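Local coordinates for Lin1840 protein (Listeria innocua serovar 6a, PDB 4ZOC) that probably hydrolyses terminal, non-reducing beta-D-glucosyl residues to release beta-D-glucose, as a family 3 beta-glucosidase involved in beta-1,2-glucan metabolism, at residues H94-V99 with L124-D129; P145-V150 with G197-G202; L504-P509 with E524-G529; N545-L550 with A637-I642. The protein carries 2 engineered substitutions. One frame throughout, in Å; residues are numbered along the deposited sequence.

From the N terminus the four contacts follow one another in series; none nests in or crosses another. Contact 1 closes a short, mostly helical excursion in the barrel domain, tying the loop after strand 87-90 to helix 112-128. Contact 2 joins the loops that follow the neighbouring barrel strands 133-134 and 187-193. After a long gap, contact 3 closes the connection between strands 500-505 and 521-524 in the second domain, touching contact 2 through Arg508, which reaches the carbonyls of Pro145 and Arg146, and contact 1 where Gly529 packs on Val99. Contact 4 spans the longest loop, bringing the chain after helix 532-541 against the fibronectin-like strand 638-648.

Contact 1 of 4, residues H94-V99 with L124-D129; sequences HGYKTV and LEATAD
Tyr96 and Glu125 bury the most surface here, and they share the work: the tyrosine lies across the last turn of helix 112-128 while the glutamate reaches across to the backbone of the loop 94-99. With CG anti to the backbone N (chi1 -169°), the Tyr96 ring swings onto the helix and takes Ala126 CA over the centre of one face, 4.0 Å from the ring centroid, a CH-pi contact. Its phenol end runs on to Asp129, the residue just past the helix, where OH donates to OD2 at 2.6 Å. The carboxylate stands nearly upright to the ring, and the hydroxyl meets OD2 on the anti side. The same OH is hydrogen-bonded to His131, and Tyr412 stacks on the ring.

Glu125 extends beyond CG, and its carboxylate gathers the turn of the loop. OE1 takes a nearly straight bond from Thr98 N at 2.9 Å, on its syn lone pair, and a more bent one from Lys97 N, 2.9 Å away and 30° out of the carboxylate plane. OE2 accepts from Thr98 OG1 at 2.6 Å, and also from Leu359 N elsewhere in the fold. A water bridges Tyr96 N, Thr98 O and Glu125 OE1, giving OE1 a third donor at 2.8 Å.

All of this ties a barrel loop after strand 87-90 to the end of a surrounding helix, away from the annotated sites. A buried carboxylate gripped by so many N-H and O-H donors is probably ionised, its negative charge stabilised by the loop's amides and hydroxyl.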
loop_
_atom_site.group_PDB
_atom_site.type_symbol
_atom_site.label_atom_id
_atom_site.label_comp_id
_atom_site.label_asym_id
_atom_site.label_seq_id
_atom_site.Cartn_x
_atom_site.Cartn_y
_atom_site.Cartn_z
ATOM N N HIS A 94 -10.923 26.133 -1.202
ATOM C CA HIS A 94 -10.745 26.542 -2.622
ATOM C C HIS A 94 -11.754 27.594 -2.960
ATOM O O HIS A 94 -12.381 27.594 -4.051
ATOM C CB HIS A 94 -10.799 25.343 -3.589
ATOM C CG HIS A 94 -12.064 24.539 -3.504
ATOM N ND1 HIS A 94 -13.027 24.576 -4.478
ATOM C CD2 HIS A 94 -12.479 23.618 -2.619
ATOM C CE1 HIS A 94 -14.024 23.775 -4.162
ATOM N NE2 HIS A 94 -13.729 23.198 -3.019
ATOM N N GLY A 95 -11.849 28.555 -2.058
ATOM C CA GLY A 95 -12.750 29.671 -2.263
ATOM C C GLY A 95 -13.759 29.775 -1.137
ATOM O O GLY A 95 -14.098 28.752 -0.450
ATOM N N TYR A 96 -14.239 31.027 -0.940
ATOM C CA TYR A 96 -15.210 31.325 0.040
ATOM C C TYR A 96 -16.604 31.278 -0.559
ATOM O O TYR A 96 -17.265 30.217 -0.546
ATOM C CB TYR A 96 -14.897 32.648 0.816
ATOM C CG TYR A 96 -15.772 32.810 2.028
ATOM C CD1 TYR A 96 -15.595 32.010 3.158
ATOM C CD2 TYR A 96 -16.743 33.789 2.102
ATOM C CE1 TYR A 96 -16.392 32.125 4.255
ATOM C CE2 TYR A 96 -17.535 33.933 3.202
ATOM C CZ TYR A 96 -17.389 33.061 4.300
ATOM O OH TYR A 96 -18.197 33.167 5.405
ATOM N N LYS A 97 -17.086 32.413 -1.084
ATOM C CA LYS A 97 -18.364 32.462 -1.844
ATOM C C LYS A 97 -18.124 32.337 -3.325
ATOM O O LYS A 97 -18.930 31.639 -4.018
ATOM C CB LYS A 97 -19.182 33.726 -1.559
ATOM C CG LYS A 97 -19.673 33.709 -0.150
ATOM C CD LYS A 97 -21.038 33.117 -0.020
ATOM C CE LYS A 97 -21.369 33.012 1.464
ATOM N NZ LYS A 97 -22.518 32.034 1.564
ATOM N N THR A 98 -17.042 32.947 -3.834
ATOM C CA THR A 98 -16.599 32.657 -5.186
ATOM C C THR A 98 -15.757 31.377 -5.151
ATOM O O THR A 98 -14.622 31.379 -4.577
ATOM C CB THR A 98 -15.793 33.808 -5.834
ATOM O OG1 THR A 98 -16.511 35.040 -5.678
ATOM C CG2 THR A 98 -15.552 33.478 -7.375
ATOM N N VAL A 99 -16.325 30.272 -5.662
ATOM C CA VAL A 99 -15.689 28.977 -5.498
ATOM C C VAL A 99 -14.810 28.724 -6.718
ATOM O O VAL A 99 -15.238 28.845 -7.855
ATOM C CB VAL A 99 -16.678 27.837 -5.260
ATOM C CG1 VAL A 99 -15.961 26.497 -4.978
ATOM C CG2 VAL A 99 -17.626 28.172 -4.163
ATOM N N LEU A 124 -9.893 37.717 0.717
ATOM C CA LEU A 124 -10.683 38.957 0.577
ATOM C C LEU A 124 -12.117 38.715 1.057
ATOM O O LEU A 124 -12.692 39.487 1.824
ATOM C CB LEU A 124 -10.641 39.370 -0.941
ATOM C CG LEU A 124 -11.641 40.484 -1.309
ATOM C CD1 LEU A 124 -11.114 41.819 -0.821
ATOM C CD2 LEU A 124 -11.917 40.468 -2.778
ATOM N N GLU A 125 -12.692 37.619 0.587
ATOM C CA GLU A 125 -14.060 37.259 0.942
ATOM C C GLU A 125 -14.261 36.747 2.358
ATOM O O GLU A 125 -15.200 37.165 3.041
ATOM C CB GLU A 125 -14.591 36.222 -0.084
ATOM C CG GLU A 125 -14.705 36.799 -1.506
ATOM C CD GLU A 125 -15.412 35.874 -2.442
ATOM O OE1 GLU A 125 -15.488 34.652 -2.140
ATOM O OE2 GLU A 125 -15.910 36.360 -3.502
ATOM N N ALA A 126 -13.335 35.883 2.810
ATOM C CA ALA A 126 -13.434 35.246 4.093
ATOM C C ALA A 126 -13.256 36.315 5.171
ATOM O O ALA A 126 -14.011 36.302 6.161
ATOM C CB ALA A 126 -12.373 34.171 4.261
ATOM N N THR A 127 -12.326 37.248 4.965
ATOM C CA THR A 127 -12.178 38.345 5.963
ATOM C C THR A 127 -13.387 39.231 5.988
ATOM O O THR A 127 -13.724 39.770 7.036
ATOM C CB THR A 127 -10.881 39.138 5.732
ATOM O OG1 THR A 127 -10.851 39.709 4.404
ATOM C CG2 THR A 127 -9.651 38.237 5.946
ATOM N N ALA A 128 -14.001 39.457 4.823
ATOM C CA ALA A 128 -15.225 40.258 4.748
ATOM C C ALA A 128 -16.354 39.639 5.539
ATOM O O ALA A 128 -17.216 40.393 6.037
ATOM C CB ALA A 128 -15.614 40.506 3.299
ATOM N N ASP A 129 -16.298 38.308 5.777
ATOM C CA ASP A 129 -17.340 37.649 6.521
ATOM C C ASP A 129 -16.877 37.299 7.948
ATOM O O ASP A 129 -17.492 36.506 8.620
ATOM C CB ASP A 129 -17.842 36.419 5.732
ATOM C CG ASP A 129 -19.326 36.279 5.753
ATOM O OD1 ASP A 129 -20.033 37.246 6.129
ATOM O OD2 ASP A 129 -19.810 35.201 5.389
HETATM O O HOH W 1 -13.332 33.022 -2.811
#

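Contact 2 of 4, residues P145-V150 with G197-G202; sequences PRWGRV and GAAEAG
Trp147 turns its indole toward Gly197 because chi1 of -165° sets CG opposite the backbone N, while Arg146, with CG opposite the carbonyl carbon and a bend at chi3 (-67°), folds its guanidinium over the Ala201-Gly202 peptide. The six-membered ring of Trp147 lies against Gly197 CA, 3.3 Å from CZ3 and displaced toward the rim, a close CH-pi contact. Farther along the same face sits Ala199 CB, 4.1 Å from NE1. Arg149 CB covers the opposite face, so the indole is sandwiched. At its edge comes Gly202 O, which also approaches Trp147 CA at 3.5 Å.

The two loops follow adjacent parallel strands, 133-134 and 187-193, of the TIM barrel, and the Trp147 side chain, where the two loops meet, is about 11 Å from a bound beta-D-glucopyranose. Its NE1 is hydrogen-bonded to Glu204.

Arg146 spreads one guanidinium face over Ala201 C, 3.6 Å from CZ, and no hydrogen bond joins the two segments. Its polar end is held elsewhere: NH2 forms a salt bridge with Asp144, and NH1 is hydrogen-bonded to Gly559 O and Ile561 O of the second subunit. Tyr587 of that subunit bonds to Ala201 O.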
loop_
_atom_site.group_PDB
_atom_site.type_symbol
_atom_site.label_atom_id
_atom_site.label_comp_id
_atom_site.label_asym_id
_atom_site.label_seq_id
_atom_site.Cartn_x
_atom_site.Cartn_y
_atom_site.Cartn_z
ATOM N N PRO A 145 -5.856 7.285 -5.197
ATOM C CA PRO A 145 -7.095 7.927 -5.488
ATOM C C PRO A 145 -8.360 7.287 -4.922
ATOM O O PRO A 145 -9.462 7.852 -5.104
ATOM C CB PRO A 145 -7.107 7.962 -7.006
ATOM C CG PRO A 145 -6.254 6.875 -7.444
ATOM C CD PRO A 145 -5.226 6.647 -6.363
ATOM N N ARG A 146 -8.248 6.159 -4.196
ATOM C CA ARG A 146 -9.435 5.634 -3.422
ATOM C C ARG A 146 -9.796 6.625 -2.365
ATOM O O ARG A 146 -10.992 6.817 -2.041
ATOM C CB ARG A 146 -9.108 4.289 -2.795
ATOM C CG ARG A 146 -9.028 3.199 -3.817
ATOM C CD ARG A 146 -8.473 1.922 -3.232
ATOM N NE ARG A 146 -7.073 2.051 -2.837
ATOM C CZ ARG A 146 -6.304 1.025 -2.479
ATOM N NH1 ARG A 146 -6.785 -0.194 -2.411
ATOM N NH2 ARG A 146 -5.026 1.227 -2.180
ATOM N N TRP A 147 -8.806 7.298 -1.802
ATOM C CA TRP A 147 -9.005 8.261 -0.692
ATOM C C TRP A 147 -9.718 9.486 -1.215
ATOM O O TRP A 147 -9.233 10.204 -2.132
ATOM C CB TRP A 147 -7.617 8.715 -0.184
ATOM C CG TRP A 147 -7.576 9.398 1.115
ATOM C CD1 TRP A 147 -8.194 9.010 2.243
ATOM C CD2 TRP A 147 -6.840 10.580 1.466
ATOM N NE1 TRP A 147 -7.864 9.815 3.293
ATOM C CE2 TRP A 147 -7.021 10.776 2.874
ATOM C CE3 TRP A 147 -5.952 11.406 0.776
ATOM C CZ2 TRP A 147 -6.400 11.828 3.594
ATOM C CZ3 TRP A 147 -5.369 12.457 1.446
ATOM C CH2 TRP A 147 -5.584 12.664 2.856
ATOM N N GLY A 148 -10.850 9.822 -0.583
ATOM C CA GLY A 148 -11.647 10.952 -1.026
ATOM C C GLY A 148 -10.999 12.299 -0.920
ATOM O O GLY A 148 -11.330 13.222 -1.656
ATOM N N ARG A 149 -10.049 12.396 -0.024
ATOM C CA ARG A 149 -9.341 13.680 0.254
ATOM C C ARG A 149 -8.240 14.023 -0.755
ATOM O O ARG A 149 -7.681 15.091 -0.656
ATOM C CB ARG A 149 -8.794 13.659 1.692
ATOM C CG ARG A 149 -9.902 13.358 2.693
ATOM C CD ARG A 149 -9.497 13.670 4.141
ATOM N NE ARG A 149 -9.601 15.115 4.295
ATOM C CZ ARG A 149 -9.830 15.778 5.425
ATOM N NH1 ARG A 149 -9.944 15.158 6.596
ATOM N NH2 ARG A 149 -9.948 17.096 5.354
ATOM N N VAL A 150 -7.992 13.206 -1.790
ATOM C CA VAL A 150 -7.119 13.588 -2.862
ATOM C C VAL A 150 -7.581 14.917 -3.450
ATOM O O VAL A 150 -6.722 15.674 -3.943
ATOM C CB VAL A 150 -6.941 12.539 -4.000
ATOM C CG1 VAL A 150 -6.294 11.273 -3.424
ATOM C CG2 VAL A 150 -8.239 12.185 -4.674
ATOM N N GLY A 197 -2.236 11.394 3.742
ATOM C CA GLY A 197 -2.614 10.909 2.366
ATOM C C GLY A 197 -2.162 9.469 2.059
ATOM O O GLY A 197 -2.593 8.891 1.050
ATOM N N ALA A 198 -1.341 8.893 2.944
ATOM C CA ALA A 198 -0.855 7.523 2.776
ATOM C C ALA A 198 -1.778 6.508 3.464
ATOM O O ALA A 198 -1.460 5.341 3.554
ATOM C CB ALA A 198 0.597 7.412 3.273
ATOM N N ALA A 199 -2.991 6.940 3.856
ATOM C CA ALA A 199 -3.979 6.057 4.466
ATOM C C ALA A 199 -4.034 4.718 3.731
ATOM O O ALA A 199 -4.307 4.662 2.480
ATOM C CB ALA A 199 -5.356 6.701 4.396
ATOM N N GLU A 200 -3.808 3.639 4.483
ATOM C CA GLU A 200 -3.767 2.309 3.898
ATOM C C GLU A 200 -5.110 1.967 3.256
ATOM O O GLU A 200 -6.189 2.249 3.795
ATOM C CB GLU A 200 -3.394 1.252 4.950
ATOM C CG GLU A 200 -2.883 -0.077 4.484
ATOM C CD GLU A 200 -2.169 -0.785 5.646
ATOM O OE1 GLU A 200 -2.972 -1.378 6.345
ATOM O OE2 GLU A 200 -0.857 -0.670 5.813
ATOM N N ALA A 201 -4.994 1.420 2.046
ATOM C CA ALA A 201 -6.084 0.947 1.211
ATOM C C ALA A 201 -7.062 2.070 0.842
ATOM O O ALA A 201 -8.177 1.779 0.549
ATOM C CB ALA A 201 -6.816 -0.231 1.873
ATOM N N GLY A 202 -6.639 3.341 0.913
ATOM C CA GLY A 202 -7.495 4.444 0.569
ATOM C C GLY A 202 -8.595 4.718 1.602
ATOM O O GLY A 202 -9.426 5.523 1.391
#

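Contact 3 of 4, residues L504-P509 with E524-G529; sequences LFNGRP and ELWFPG
Leu504 and Glu524 pair as neighbouring parallel strands of the central sheet in the family 3 C-terminal domain, and the chain between them, carrying helix 513-517, makes a beta-alpha-beta crossover. Leu525 N bonds to Leu504 O at 2.9 Å; the second chain leaves the sheet after Glu524 and the first after Phe505, and their side chains interlock. The Phe505 ring is a slab with Leu525 lying alongside: Leu525 CB sits over one face, Leu525 CD1 reaches Phe505 CZ at 3.6 Å, and Pro528 CD comes in at the edge of the ring. Next to it the Phe527 ring is laid over the backbone of Asn506, its CE2 3.5 Å from Asn506 C.

Trp526 fills a second hollow. Its six-membered ring slots edge-on into the bend of 506-509, with CZ3 3.7 Å from Arg508 C, and Glu524 CG lies over one indole face, while residues of helix 103-108, Leu104 among them, pack against the indole from the barrel domain.

The Asn506 amide, next to the Trp526 ring, is held nearly coplanar with the Glu524 carboxylate. Torsion chi1 of 54° tucks CG between the backbone N and the carbonyl carbon, from where ND2 donates to Glu524 OE2 at 2.9 Å and, still in the amide plane, to Arg508 O at 2.8 Å.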
loop_
_atom_site.group_PDB
_atom_site.type_symbol
_atom_site.label_atom_id
_atom_site.label_comp_id
_atom_site.label_asym_id
_atom_site.label_seq_id
_atom_site.Cartn_x
_atom_site.Cartn_y
_atom_site.Cartn_z
ATOM N N LEU A 504 -15.852 15.466 -18.175
ATOM C CA LEU A 504 -15.850 14.749 -16.940
ATOM C C LEU A 504 -15.659 15.648 -15.733
ATOM O O LEU A 504 -14.754 16.461 -15.680
ATOM C CB LEU A 504 -14.768 13.641 -16.977
ATOM C CG LEU A 504 -14.674 12.692 -15.765
ATOM C CD1 LEU A 504 -15.859 11.771 -15.682
ATOM C CD2 LEU A 504 -13.395 11.848 -15.927
ATOM N N PHE A 505 -16.553 15.484 -14.772
ATOM C CA PHE A 505 -16.498 16.236 -13.470
ATOM C C PHE A 505 -16.337 15.271 -12.310
ATOM O O PHE A 505 -17.048 14.252 -12.176
ATOM C CB PHE A 505 -17.759 17.037 -13.318
ATOM C CG PHE A 505 -17.951 18.056 -14.399
ATOM C CD1 PHE A 505 -18.494 17.714 -15.614
ATOM C CD2 PHE A 505 -17.626 19.355 -14.166
ATOM C CE1 PHE A 505 -18.650 18.657 -16.610
ATOM C CE2 PHE A 505 -17.819 20.296 -15.131
ATOM C CZ PHE A 505 -18.318 19.962 -16.362
ATOM N N ASN A 506 -15.365 15.552 -11.455
ATOM C CA ASN A 506 -14.933 14.565 -10.517
ATOM C C ASN A 506 -13.889 15.121 -9.557
ATOM O O ASN A 506 -13.287 16.109 -9.854
ATOM C CB ASN A 506 -14.373 13.317 -11.205
ATOM C CG ASN A 506 -13.295 13.600 -12.189
ATOM O OD1 ASN A 506 -13.505 14.383 -13.112
ATOM N ND2 ASN A 506 -12.118 12.954 -12.051
ATOM N N GLY A 507 -13.701 14.431 -8.401
ATOM C CA GLY A 507 -12.776 14.867 -7.366
ATOM C C GLY A 507 -11.583 13.991 -7.191
ATOM O O GLY A 507 -10.810 14.215 -6.277
ATOM N N ARG A 508 -11.440 12.945 -8.009
ATOM C CA ARG A 508 -10.324 11.942 -7.914
ATOM C C ARG A 508 -10.028 11.415 -9.286
ATOM O O ARG A 508 -10.916 11.400 -10.121
ATOM C CB ARG A 508 -10.680 10.713 -7.017
ATOM C CG ARG A 508 -12.034 10.079 -7.408
ATOM C CD ARG A 508 -12.244 8.652 -6.981
ATOM N NE ARG A 508 -12.141 8.569 -5.540
ATOM C CZ ARG A 508 -13.118 8.918 -4.704
ATOM N NH1 ARG A 508 -14.260 9.370 -5.164
ATOM N NH2 ARG A 508 -12.963 8.785 -3.409
ATOM N N PRO A 509 -8.760 10.974 -9.546
ATOM C CA PRO A 509 -8.538 10.057 -10.696
ATOM C C PRO A 509 -9.523 8.921 -10.671
ATOM O O PRO A 509 -9.940 8.427 -9.580
ATOM C CB PRO A 509 -7.133 9.532 -10.423
ATOM C CG PRO A 509 -6.447 10.692 -9.653
ATOM C CD PRO A 509 -7.534 11.070 -8.721
ATOM N N GLU A 524 -11.175 16.723 -18.874
ATOM C CA GLU A 524 -11.219 16.595 -17.435
ATOM C C GLU A 524 -11.354 17.963 -16.799
ATOM O O GLU A 524 -10.409 18.769 -16.808
ATOM C CB GLU A 524 -9.963 15.852 -16.962
ATOM C CG GLU A 524 -9.765 15.879 -15.425
ATOM C CD GLU A 524 -10.812 15.094 -14.674
ATOM O OE1 GLU A 524 -11.961 15.641 -14.503
ATOM O OE2 GLU A 524 -10.502 13.945 -14.293
ATOM N N LEU A 525 -12.553 18.253 -16.338
ATOM C CA LEU A 525 -12.872 19.570 -15.715
ATOM C C LEU A 525 -12.715 19.555 -14.232
ATOM O O LEU A 525 -12.790 20.646 -13.630
ATOM C CB LEU A 525 -14.315 20.005 -15.992
ATOM C CG LEU A 525 -14.299 20.400 -17.447
ATOM C CD1 LEU A 525 -15.324 19.734 -18.296
ATOM C CD2 LEU A 525 -13.900 21.765 -17.849
ATOM N N TRP A 526 -12.529 18.361 -13.636
ATOM C CA TRP A 526 -12.534 18.190 -12.170
ATOM C C TRP A 526 -13.845 18.834 -11.617
ATOM O O TRP A 526 -14.935 18.629 -12.164
ATOM C CB TRP A 526 -11.296 18.793 -11.562
ATOM C CG TRP A 526 -10.010 18.170 -12.069
ATOM C CD1 TRP A 526 -9.062 18.747 -12.862
ATOM C CD2 TRP A 526 -9.485 16.895 -11.680
ATOM N NE1 TRP A 526 -7.979 17.869 -13.022
ATOM C CE2 TRP A 526 -8.205 16.750 -12.277
ATOM C CE3 TRP A 526 -9.950 15.870 -10.844
ATOM C CZ2 TRP A 526 -7.417 15.554 -12.116
ATOM C CZ3 TRP A 526 -9.138 14.726 -10.652
ATOM C CH2 TRP A 526 -7.893 14.596 -11.290
ATOM N N PHE A 527 -13.780 19.588 -10.540
ATOM C CA PHE A 527 -14.907 20.483 -10.210
ATOM C C PHE A 527 -14.381 21.910 -10.280
ATOM O O PHE A 527 -13.545 22.314 -9.509
ATOM C CB PHE A 527 -15.468 20.144 -8.844
ATOM C CG PHE A 527 -16.144 18.813 -8.774
ATOM C CD1 PHE A 527 -17.193 18.474 -9.633
ATOM C CD2 PHE A 527 -15.713 17.847 -7.839
ATOM C CE1 PHE A 527 -17.895 17.292 -9.467
ATOM C CE2 PHE A 527 -16.380 16.691 -7.708
ATOM C CZ PHE A 527 -17.470 16.393 -8.512
ATOM N N PRO A 528 -14.849 22.696 -11.278
ATOM C CA PRO A 528 -14.209 24.002 -11.486
ATOM C C PRO A 528 -14.663 25.100 -10.540
ATOM O O PRO A 528 -13.978 26.155 -10.459
ATOM C CB PRO A 528 -14.602 24.395 -12.908
ATOM C CG PRO A 528 -15.017 23.124 -13.557
ATOM C CD PRO A 528 -15.601 22.246 -12.449
ATOM N N GLY A 529 -15.798 24.882 -9.859
ATOM C CA GLY A 529 -16.379 25.902 -8.945
ATOM C C GLY A 529 -17.481 26.693 -9.608
ATOM O O GLY A 529 -18.189 26.234 -10.504
#

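Contact 4 of 4, residues N545-L550 with A637-I642; sequences NPSGKL and AGKEVI
Lys549 and Glu640 form the one salt bridge of this contact, NZ to OE2 at 2.7 Å, with the lysine on the syn lone pair of OE2. The carboxylate is reached because Lys549 bends at chi2 (-61°), which lets its chain slide past Val641, with CG 3.9 Å from Val641 CB. At the other end Asn545 ND2 donates almost straight to Ala637 O at 2.9 Å, in its own amide plane. Between them Ser547 CB rests on Lys639 CB at 3.8 Å.

Around these direct contacts comes water. The two chains run nearly parallel but too far apart for direct backbone bonding: one water links Asn545 O to Lys639 N, and a second joins Pro546 O to Lys639 O.

Farther out, Val641 N takes the anti lone pair of Glu640 OE2 at 2.8 Å, and Lys549 NZ also bonds to Gly601 O. Asn545 OD1 accepts from Tyr604 N, Ser547 OG bonds to Lys665, and Lys639 turns away to a salt bridge with Glu373. The strand 638-648 belongs to the fibronectin-like sheet, and the loop to the C-terminal family 3 domain, so this is a domain interface. With Glu640 OE2 shared between a lysine and an amide, the carboxylate is probably ionised and fixed in its rotation.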
loop_
_atom_site.group_PDB
_atom_site.type_symbol
_atom_site.label_atom_id
_atom_site.label_comp_id
_atom_site.label_asym_id
_atom_site.label_seq_id
_atom_site.Cartn_x
_atom_site.Cartn_y
_atom_site.Cartn_z
ATOM N N ASN A 545 -7.918 27.821 -24.549
ATOM C CA ASN A 545 -7.271 26.677 -25.084
ATOM C C ASN A 545 -6.782 25.847 -23.874
ATOM O O ASN A 545 -6.030 26.371 -23.034
ATOM C CB ASN A 545 -6.099 27.165 -25.933
ATOM C CG ASN A 545 -5.343 26.075 -26.614
ATOM O OD1 ASN A 545 -5.592 24.893 -26.442
ATOM N ND2 ASN A 545 -4.392 26.495 -27.469
ATOM N N PRO A 546 -7.288 24.585 -23.739
ATOM C CA PRO A 546 -6.844 23.745 -22.561
ATOM C C PRO A 546 -5.367 23.834 -22.359
ATOM O O PRO A 546 -4.607 23.664 -23.344
ATOM C CB PRO A 546 -7.283 22.320 -22.962
ATOM C CG PRO A 546 -8.438 22.577 -23.887
ATOM C CD PRO A 546 -8.095 23.798 -24.675
ATOM N N SER A 547 -4.930 23.889 -21.091
ATOM C CA SER A 547 -3.569 23.977 -20.779
ATOM C C SER A 547 -3.108 23.309 -19.529
ATOM O O SER A 547 -1.915 23.388 -19.177
ATOM C CB SER A 547 -3.119 25.432 -20.766
ATOM O OG SER A 547 -3.655 26.142 -19.680
ATOM N N GLY A 548 -4.034 22.625 -18.854
ATOM C CA GLY A 548 -3.725 21.822 -17.680
ATOM C C GLY A 548 -3.014 20.495 -17.981
ATOM O O GLY A 548 -3.049 19.969 -19.103
ATOM N N LYS A 549 -2.262 20.017 -16.967
ATOM C CA LYS A 549 -1.454 18.779 -17.075
ATOM C C LYS A 549 -1.794 17.997 -15.832
ATOM O O LYS A 549 -2.111 18.563 -14.765
ATOM C CB LYS A 549 0.064 19.016 -17.058
ATOM C CG LYS A 549 0.594 19.941 -18.143
ATOM C CD LYS A 549 0.330 19.440 -19.565
ATOM C CE LYS A 549 1.242 20.198 -20.517
ATOM N NZ LYS A 549 1.104 19.786 -21.973
ATOM N N LEU A 550 -1.842 16.698 -15.954
ATOM C CA LEU A 550 -2.176 15.885 -14.783
ATOM C C LEU A 550 -1.150 16.069 -13.668
ATOM O O LEU A 550 0.050 15.934 -13.921
ATOM C CB LEU A 550 -2.338 14.409 -15.186
ATOM C CG LEU A 550 -3.564 14.066 -16.033
ATOM C CD1 LEU A 550 -3.459 12.525 -16.285
ATOM C CD2 LEU A 550 -4.912 14.434 -15.458
ATOM N N ALA A 637 -3.085 30.446 -30.421
ATOM C CA ALA A 637 -2.406 30.866 -29.195
ATOM C C ALA A 637 -2.670 29.816 -28.109
ATOM O O ALA A 637 -3.767 29.226 -28.068
ATOM C CB ALA A 637 -2.936 32.208 -28.733
ATOM N N GLY A 638 -1.673 29.555 -27.276
ATOM C CA GLY A 638 -1.870 28.594 -26.216
ATOM C C GLY A 638 -0.775 28.637 -25.237
ATOM O O GLY A 638 0.214 29.368 -25.431
ATOM N N LYS A 639 -0.966 27.895 -24.150
ATOM C CA LYS A 639 0.010 27.737 -23.111
ATOM C C LYS A 639 0.535 26.293 -23.018
ATOM O O LYS A 639 -0.194 25.316 -23.164
ATOM C CB LYS A 639 -0.627 28.132 -21.758
ATOM C CG LYS A 639 -0.935 29.611 -21.653
ATOM C CD LYS A 639 -1.943 29.899 -20.585
ATOM C CE LYS A 639 -2.364 31.347 -20.632
ATOM N NZ LYS A 639 -3.137 31.530 -19.399
ATOM N N GLU A 640 1.822 26.166 -22.760
ATOM C CA GLU A 640 2.463 24.888 -22.590
ATOM C C GLU A 640 3.150 24.918 -21.225
ATOM O O GLU A 640 3.601 25.980 -20.740
ATOM C CB GLU A 640 3.535 24.687 -23.694
ATOM C CG GLU A 640 4.287 23.351 -23.649
ATOM C CD GLU A 640 3.359 22.136 -23.706
ATOM O OE1 GLU A 640 3.161 21.484 -24.760
ATOM O OE2 GLU A 640 2.780 21.827 -22.633
ATOM N N VAL A 641 3.256 23.758 -20.592
ATOM C CA VAL A 641 3.952 23.626 -19.272
ATOM C C VAL A 641 5.259 22.943 -19.519
ATOM O O VAL A 641 5.316 21.716 -19.702
ATOM C CB VAL A 641 3.086 22.898 -18.180
ATOM C CG1 VAL A 641 3.842 22.799 -16.839
ATOM C CG2 VAL A 641 1.810 23.633 -17.984
ATOM N N ILE A 642 6.342 23.750 -19.485
ATOM C CA ILE A 642 7.713 23.191 -19.581
ATOM C C ILE A 642 8.024 22.589 -18.206
ATOM O O ILE A 642 7.806 23.250 -17.194
ATOM C CB ILE A 642 8.757 24.238 -19.917
ATOM C CG1 ILE A 642 8.392 24.922 -21.252
ATOM C CG2 ILE A 642 10.131 23.630 -19.840
ATOM C CD1 ILE A 642 9.189 26.186 -21.628
HETATM O O HOH W 2 -3.707 27.887 -23.283
HETATM O O HOH W 3 -2.640 25.040 -24.608
HETATM O O HOH W 4 -0.339 23.184 -21.298
#